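Local coordinates for SusD superfamily protein (Bacteroides thetaiotaomicron, PDB 3MCX), which is of uncharacterised function but, as a zinc-binding member of the SusD family at the outer membrane, probably takes part in capturing glycans for import, at residues A[23-26]-A[27-31]; A[38-42]-A[43-47]. All coordinates share one frame; numbering follows the deposited sequence.

Interactions 1 and 2 follow one another in series near the start of the modelled chain. Interaction 1 lies within helix 21-36, toward its first turns, about 23 Å between its centre and that of the chain; interaction 2 is the turn that leads from the end of this helix into helix 44-51, its centre only about 9 Å from the middle of the chain. The two centres are about 21 Å apart and the nearest atoms about 6 Å, with no direct touch. Both pack against helices 81-106 and 115-140, so the same helical pair backs a partly exposed helix turn and then a buried connection. Neither lies at the annotated zinc sites.

Interaction 1: residues A[23-26]-A[27-31]; sequences DAQI and ALNGI
Q25 and N29 form an i to i+4 side-chain bridge on the surface of helix 21-36, laid over the regular backbone ladder of the helix. The Q25 amide nitrogen NE2 donates to N29 OD1 over 2.9 Å. The bond is straight at the hydrogen (160°) and OD1 lies in the amide plane of Q25, yet NE2 stands above the carbonyl plane of N29, 40° out of it. Q25 reaches this place by bending at chi2 (64°), which turns its end forward along the helix, toward N29. The other end of the same amide is used too: OE1 accepts from R120, so the group is held through both its nitrogen and its oxygen, which should limit its rotation. Beneath the bridge, N29 N donates to Q25 O at 2.8 Å, a second link between the same two residues. L28 N to A24 O and G30 N to I26 O, at 3.0 and 2.9 Å, continue the alpha-helical pattern. L28 CD2 comes within 3.9 Å of Q25 NE2, on the flank that turns inward. There Q25 and L28 meet I121 of helix 115-140, while L28 and I31 also pack on helix 81-106.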
loop_
_atom_site.group_PDB
_atom_site.type_symbol
_atom_site.label_atom_id
_atom_site.label_comp_id
_atom_site.label_asym_id
_atom_site.label_seq_id
_atom_site.Cartn_x
_atom_site.Cartn_y
_atom_site.Cartn_z
ATOM N N ASP A 23 27.408 1.676 -12.402
ATOM C CA ASP A 23 27.460 1.521 -10.937
ATOM C C ASP A 23 26.314 2.267 -10.246
ATOM O O ASP A 23 25.717 1.772 -9.305
ATOM C CB ASP A 23 28.792 2.039 -10.377
ATOM C CG ASP A 23 30.004 1.207 -10.814
ATOM O OD1 ASP A 23 29.855 -0.008 -11.123
ATOM O OD2 ASP A 23 31.111 1.791 -10.847
ATOM N N ALA A 24 25.999 3.468 -10.722
ATOM C CA ALA A 24 24.856 4.200 -10.189
ATOM C C ALA A 24 23.522 3.474 -10.412
ATOM O O ALA A 24 22.677 3.412 -9.533
ATOM C CB ALA A 24 24.808 5.588 -10.806
ATOM N N GLN A 25 23.351 2.928 -11.616
ATOM C CA GLN A 25 22.164 2.132 -11.897
ATOM C C GLN A 25 22.064 0.886 -10.995
ATOM O O GLN A 25 20.993 0.534 -10.540
ATOM C CB GLN A 25 22.096 1.692 -13.354
ATOM C CG GLN A 25 20.820 0.925 -13.705
ATOM C CD GLN A 25 19.574 1.761 -13.554
ATOM O OE1 GLN A 25 19.523 2.874 -14.096
ATOM N NE2 GLN A 25 18.575 1.252 -12.901
ATOM N N ILE A 26 23.194 0.211 -10.808
ATOM C CA ILE A 26 23.244 -0.949 -9.907
ATOM C C ILE A 26 22.842 -0.547 -8.480
ATOM O O ILE A 26 22.050 -1.240 -7.839
ATOM C CB ILE A 26 24.626 -1.617 -9.921
ATOM C CG1 ILE A 26 24.852 -2.306 -11.266
ATOM C CG2 ILE A 26 24.745 -2.620 -8.746
ATOM C CD1 ILE A 26 26.266 -2.828 -11.465
ATOM N N ALA A 27 23.331 0.605 -7.998
ATOM C CA ALA A 27 22.875 1.112 -6.707
ATOM C C ALA A 27 21.369 1.330 -6.651
ATOM O O ALA A 27 20.731 0.951 -5.692
ATOM C CB ALA A 27 23.631 2.428 -6.305
ATOM N N LEU A 28 20.815 1.950 -7.685
ATOM C CA LEU A 28 19.372 2.157 -7.744
ATOM C C LEU A 28 18.630 0.809 -7.784
ATOM O O LEU A 28 17.628 0.630 -7.105
ATOM C CB LEU A 28 19.032 3.009 -8.953
ATOM C CG LEU A 28 17.546 3.305 -9.181
ATOM C CD1 LEU A 28 16.889 3.986 -7.939
ATOM C CD2 LEU A 28 17.350 4.093 -10.479
ATOM N N ASN A 29 19.144 -0.126 -8.585
ATOM C CA ASN A 29 18.513 -1.453 -8.613
ATOM C C ASN A 29 18.476 -2.051 -7.219
ATOM O O ASN A 29 17.502 -2.696 -6.849
ATOM C CB ASN A 29 19.249 -2.400 -9.550
ATOM C CG ASN A 29 19.112 -2.009 -11.022
ATOM O OD1 ASN A 29 18.256 -1.223 -11.386
ATOM N ND2 ASN A 29 19.919 -2.602 -11.851
ATOM N N GLY A 30 19.538 -1.846 -6.451
ATOM C CA GLY A 30 19.587 -2.311 -5.078
ATOM C C GLY A 30 18.550 -1.693 -4.159
ATOM O O GLY A 30 18.028 -2.333 -3.253
ATOM N N ILE A 31 18.246 -0.414 -4.362
ATOM C CA ILE A 31 17.199 0.250 -3.613
ATOM C C ILE A 31 15.821 -0.382 -3.912
ATOM O O ILE A 31 15.060 -0.697 -3.002
ATOM C CB ILE A 31 17.202 1.776 -3.949
ATOM C CG1 ILE A 31 18.461 2.391 -3.349
ATOM C CG2 ILE A 31 15.925 2.499 -3.473
ATOM C CD1 ILE A 31 18.761 3.795 -3.829
#

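Interaction 2: residues A[38-42]-A[43-47]; sequences HSYYG and DNYWY
D43 ties the loop after helix 21-36 to the start of helix 44-51 in a buried local contact, its carboxylate reaching back to H38 and S39. H38 ND1 donates to D43 OD2 over 2.6 Å at a nearly straight 173°. The oxygen sits at the edge of the imidazole, near its plane, the carboxylate almost perpendicular to the ring and met on its syn side, out of its own plane. OD1 accepts twice: S39 N comes to its syn lone pair at 2.8 Å, and N44 N to the anti one. Together with the backbone bond from Y45 N to Y40 O (3.1 Å), this His-carboxylate hydrogen bond closes the turn between consecutive helices of the SusD fold. Losing the carboxylate to an alanine here would probably leave H38 ND1, S39 N and N44 N without this acceptor, and the imidazole freer to turn. A water links S39 OG to N44 OD1, while N44 ND2 bonds to Y71 OH. Y40 sets its edge toward the face of Y45, ring centres 5.2 Å apart and planes at 60°; S39 O, buried without a polar partner, lies at the rim of the Y45 ring, 3.4 Å from CE1. W46, CG anti to its backbone N (chi1 -169°), brings CE3 to 3.2 Å from Y41 O. Y40 OH bonds to S132 and N135 of helix 115-140, Y41 OH to N135, and Y45 OH to P87 O.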
loop_
_atom_site.group_PDB
_atom_site.type_symbol
_atom_site.label_atom_id
_atom_site.label_comp_id
_atom_site.label_asym_id
_atom_site.label_seq_id
_atom_site.Cartn_x
_atom_site.Cartn_y
_atom_site.Cartn_z
ATOM N N HIS A 38 11.678 -8.445 2.424
ATOM C CA HIS A 38 11.082 -8.648 3.707
ATOM C C HIS A 38 11.195 -7.383 4.557
ATOM O O HIS A 38 12.242 -6.734 4.575
ATOM C CB HIS A 38 11.730 -9.883 4.336
ATOM C CG HIS A 38 11.293 -10.189 5.735
ATOM N ND1 HIS A 38 9.962 -10.299 6.096
ATOM C CD2 HIS A 38 12.019 -10.483 6.837
ATOM C CE1 HIS A 38 9.897 -10.604 7.386
ATOM N NE2 HIS A 38 11.127 -10.710 7.858
ATOM N N SER A 39 10.082 -7.068 5.224
ATOM C CA SER A 39 9.939 -5.965 6.168
ATOM C C SER A 39 9.644 -4.650 5.484
ATOM O O SER A 39 9.352 -3.674 6.173
ATOM C CB SER A 39 11.123 -5.835 7.141
ATOM O OG SER A 39 11.489 -7.084 7.730
ATOM N N TYR A 40 9.700 -4.608 4.156
ATOM C CA TYR A 40 9.194 -3.464 3.423
ATOM C C TYR A 40 7.958 -3.909 2.600
ATOM O O TYR A 40 7.001 -4.364 3.184
ATOM C CB TYR A 40 10.291 -2.786 2.599
ATOM C CG TYR A 40 10.011 -1.323 2.192
ATOM C CD1 TYR A 40 8.716 -0.801 2.158
ATOM C CD2 TYR A 40 11.060 -0.473 1.840
ATOM C CE1 TYR A 40 8.468 0.491 1.779
ATOM C CE2 TYR A 40 10.800 0.846 1.443
ATOM C CZ TYR A 40 9.500 1.295 1.420
ATOM O OH TYR A 40 9.247 2.595 1.024
ATOM N N TYR A 41 8.001 -3.819 1.270
ATOM C CA TYR A 41 6.807 -4.150 0.494
ATOM C C TYR A 41 6.604 -5.667 0.315
ATOM O O TYR A 41 5.520 -6.085 -0.104
ATOM C CB TYR A 41 6.858 -3.475 -0.862
ATOM C CG TYR A 41 6.427 -2.043 -0.912
ATOM C CD1 TYR A 41 5.130 -1.682 -0.641
ATOM C CD2 TYR A 41 7.322 -1.055 -1.262
ATOM C CE1 TYR A 41 4.699 -0.358 -0.748
ATOM C CE2 TYR A 41 6.902 0.272 -1.364
ATOM C CZ TYR A 41 5.608 0.625 -1.099
ATOM O OH TYR A 41 5.199 1.947 -1.223
ATOM N N GLY A 42 7.594 -6.492 0.632
ATOM C CA GLY A 42 7.395 -7.939 0.619
ATOM C C GLY A 42 6.215 -8.391 1.459
ATOM O O GLY A 42 5.562 -9.390 1.140
ATOM N N ASP A 43 5.983 -7.705 2.581
ATOM C CA ASP A 43 5.041 -8.187 3.610
ATOM C C ASP A 43 4.448 -7.064 4.441
ATOM O O ASP A 43 3.297 -6.694 4.185
ATOM C CB ASP A 43 5.647 -9.344 4.424
ATOM C CG ASP A 43 7.133 -9.168 4.637
ATOM O OD1 ASP A 43 7.521 -8.062 5.017
ATOM O OD2 ASP A 43 7.892 -10.147 4.461
ATOM N N ASN A 44 5.176 -6.518 5.412
ATOM C CA ASN A 44 4.534 -5.621 6.369
ATOM C C ASN A 44 3.807 -4.435 5.723
ATOM O O ASN A 44 2.652 -4.172 6.081
ATOM C CB ASN A 44 5.536 -5.142 7.408
ATOM C CG ASN A 44 6.060 -6.282 8.231
ATOM O OD1 ASN A 44 6.881 -7.073 7.758
ATOM N ND2 ASN A 44 5.607 -6.374 9.509
ATOM N N TYR A 45 4.435 -3.755 4.765
ATOM C CA TYR A 45 3.797 -2.582 4.149
ATOM C C TYR A 45 2.758 -2.968 3.071
ATOM O O TYR A 45 2.048 -2.097 2.540
ATOM C CB TYR A 45 4.825 -1.603 3.611
ATOM C CG TYR A 45 5.612 -0.891 4.699
ATOM C CD1 TYR A 45 6.716 -1.480 5.293
ATOM C CD2 TYR A 45 5.245 0.375 5.115
ATOM C CE1 TYR A 45 7.443 -0.817 6.271
ATOM C CE2 TYR A 45 5.982 1.041 6.099
ATOM C CZ TYR A 45 7.067 0.443 6.651
ATOM O OH TYR A 45 7.805 1.101 7.610
ATOM N N TRP A 46 2.732 -4.247 2.713
ATOM C CA TRP A 46 1.743 -4.765 1.774
ATOM C C TRP A 46 0.442 -5.018 2.520
ATOM O O TRP A 46 -0.607 -4.462 2.164
ATOM C CB TRP A 46 2.306 -6.011 1.086
ATOM C CG TRP A 46 1.526 -6.517 -0.084
ATOM C CD1 TRP A 46 0.223 -6.285 -0.379
ATOM C CD2 TRP A 46 2.030 -7.416 -1.085
ATOM N NE1 TRP A 46 -0.110 -6.981 -1.551
ATOM C CE2 TRP A 46 0.987 -7.685 -1.977
ATOM C CE3 TRP A 46 3.283 -8.027 -1.312
ATOM C CZ2 TRP A 46 1.152 -8.522 -3.094
ATOM C CZ3 TRP A 46 3.440 -8.859 -2.420
ATOM C CH2 TRP A 46 2.385 -9.103 -3.288
ATOM N N TYR A 47 0.485 -5.827 3.566
ATOM C CA TYR A 47 -0.759 -6.239 4.210
ATOM C C TYR A 47 -1.214 -5.394 5.383
ATOM O O TYR A 47 -2.359 -5.529 5.838
ATOM C CB TYR A 47 -0.757 -7.734 4.549
ATOM C CG TYR A 47 0.367 -8.223 5.433
ATOM C CD1 TYR A 47 0.545 -7.730 6.731
ATOM C CD2 TYR A 47 1.183 -9.262 5.042
ATOM C CE1 TYR A 47 1.581 -8.217 7.568
ATOM C CE2 TYR A 47 2.189 -9.758 5.839
ATOM C CZ TYR A 47 2.391 -9.224 7.106
ATOM O OH TYR A 47 3.409 -9.722 7.914
HETATM O O HOH W 1 9.240 -7.708 9.140
#